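Local coordinates for core protein VP7 (Bluetongue virus, PDB 1BVP) that forms, as a homotrimer, the capsomers of the viral core layer built on a VP3 scaffold, at residues A[157-162]-A[173-178]. Numbering follows the deposited sequence.
Sequences DMIQVS and QIFQGR
Ile-159 of the strand meets Ile-174 and Phe-175 of the loop, and no hydrogen bond joins the two segments. The nearest CA atoms, those of Ile-159 and Ile-174, are 8.5 Å apart. Segment 157-162 is extended and pairs with other strands of its own sheet: Ile-159 bonds through its backbone to Ile-245, and Gln-160 to Val-152. Segment 173-178 is a loop that turns through helical backbone angles at 173-175. Its one internal backbone bond is weak, from Gln-176 N to Gln-173 O at 3.3 Å.

The contact is made by side chains alone and is wholly apolar. Ile-159 points its CB toward the loop. Its CG1 sits between the backbone N and the carbonyl carbon (chi1 74°), and CD1 at the end of this branch makes the closest approaches. This methyl lies 3.8 Å from Ile-174 CG2. The two isoleucines run past each other in opposite directions.

VP7 has a beta-sandwich domain and a separate helical domain, and this contact belongs to the sandwich. The loop leaves strand 168-170 of one sheet and leads to strand 183-195 of the other. On the way it packs against strand 158-163.

Phe-175 is buried and reaches the same methyl with CE2 and CZ, on the far side of the ring from CB. Ile-159 CD1 is 3.9 Å from Phe-175 CE2 and 4.0 Å from Phe-175 CZ. It approaches the ring obliquely. Phe-175 CG is anti to the carbonyl carbon (chi1 -69°), which carries the ring in toward the strand. The ring also makes an edge-to-face contact with Trp-225 and touches Val-247. Phe-129 lies against Ile-159 as a further apolar neighbour.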
# COMPACT_ATOMS: atom_id res chain seq x y z
N ASP A 157 11.84 -15.96 7.33
CA ASP A 157 11.81 -14.93 8.36
C ASP A 157 12.05 -15.49 9.73
O ASP A 157 11.75 -14.83 10.74
CB ASP A 157 10.42 -14.29 8.38
CG ASP A 157 9.31 -15.27 8.75
OD1 ASP A 157 9.53 -16.51 8.69
OD2 ASP A 157 8.19 -14.80 9.08
N MET A 158 12.68 -16.66 9.80
CA MET A 158 12.80 -17.33 11.08
C MET A 158 14.06 -18.12 11.37
O MET A 158 14.66 -18.72 10.46
CB MET A 158 11.63 -18.29 11.13
CG MET A 158 11.24 -18.70 12.46
SD MET A 158 9.59 -18.15 12.71
CE MET A 158 9.87 -17.53 14.22
N ILE A 159 14.46 -18.12 12.64
CA ILE A 159 15.58 -18.94 13.08
C ILE A 159 15.12 -19.65 14.37
O ILE A 159 14.16 -19.21 15.04
CB ILE A 159 16.89 -18.16 13.38
CG1 ILE A 159 16.77 -17.40 14.69
CG2 ILE A 159 17.28 -17.28 12.22
CD1 ILE A 159 18.11 -17.14 15.31
N GLN A 160 15.77 -20.77 14.67
CA GLN A 160 15.49 -21.54 15.90
C GLN A 160 16.85 -21.86 16.46
O GLN A 160 17.84 -21.95 15.71
CB GLN A 160 14.70 -22.82 15.66
CG GLN A 160 15.34 -23.75 14.66
CD GLN A 160 14.37 -24.79 14.15
OE1 GLN A 160 13.18 -24.74 14.41
NE2 GLN A 160 14.88 -25.73 13.38
N VAL A 161 16.92 -21.88 17.79
CA VAL A 161 18.15 -22.15 18.51
C VAL A 161 17.91 -23.35 19.43
O VAL A 161 16.86 -23.40 20.12
CB VAL A 161 18.53 -20.94 19.42
CG1 VAL A 161 19.95 -21.03 19.89
CG2 VAL A 161 18.30 -19.65 18.72
N SER A 162 18.83 -24.32 19.37
CA SER A 162 18.78 -25.52 20.23
C SER A 162 19.77 -25.26 21.36
O SER A 162 20.93 -24.90 21.12
CB SER A 162 19.29 -26.76 19.49
OG SER A 162 18.54 -27.07 18.34
N GLN A 173 25.45 -13.42 15.12
CA GLN A 173 26.11 -13.61 13.84
C GLN A 173 25.30 -14.29 12.75
O GLN A 173 25.65 -14.17 11.57
CB GLN A 173 27.51 -14.26 13.97
CG GLN A 173 27.61 -15.50 14.86
CD GLN A 173 27.41 -15.22 16.38
OE1 GLN A 173 27.58 -14.09 16.87
NE2 GLN A 173 27.04 -16.28 17.12
N ILE A 174 24.23 -14.98 13.13
CA ILE A 174 23.38 -15.68 12.14
C ILE A 174 22.64 -14.62 11.30
O ILE A 174 22.34 -14.83 10.11
CB ILE A 174 22.39 -16.68 12.87
CG1 ILE A 174 21.53 -17.49 11.91
CG2 ILE A 174 21.44 -15.94 13.80
CD1 ILE A 174 22.27 -18.52 11.16
N PHE A 175 22.41 -13.47 11.93
CA PHE A 175 21.73 -12.32 11.34
C PHE A 175 22.63 -11.37 10.56
O PHE A 175 22.13 -10.57 9.76
CB PHE A 175 21.09 -11.48 12.43
CG PHE A 175 19.93 -12.13 13.10
CD1 PHE A 175 18.66 -12.08 12.54
CD2 PHE A 175 20.09 -12.78 14.31
CE1 PHE A 175 17.56 -12.66 13.18
CE2 PHE A 175 19.01 -13.37 14.97
CZ PHE A 175 17.74 -13.31 14.41
N GLN A 176 23.93 -11.42 10.80
CA GLN A 176 24.88 -10.49 10.18
C GLN A 176 25.32 -10.80 8.76
O GLN A 176 25.08 -11.90 8.25
CB GLN A 176 26.05 -10.22 11.15
CG GLN A 176 25.47 -9.68 12.51
CD GLN A 176 26.50 -9.48 13.62
OE1 GLN A 176 27.60 -10.06 13.59
NE2 GLN A 176 26.14 -8.67 14.63
N GLY A 177 25.80 -9.76 8.06
CA GLY A 177 26.26 -9.91 6.69
C GLY A 177 25.22 -9.95 5.58
O GLY A 177 25.56 -9.92 4.40
N ARG A 178 23.94 -10.04 5.94
CA ARG A 178 22.86 -10.07 4.96
C ARG A 178 22.06 -8.79 5.12
O ARG A 178 21.76 -8.38 6.26
CB ARG A 178 21.93 -11.28 5.17
CG ARG A 178 22.01 -11.99 6.53
CD ARG A 178 21.39 -13.40 6.52
NE ARG A 178 21.75 -14.19 5.33
CZ ARG A 178 21.09 -14.15 4.17
NH1 ARG A 178 20.01 -13.39 3.98
NH2 ARG A 178 21.56 -14.85 3.14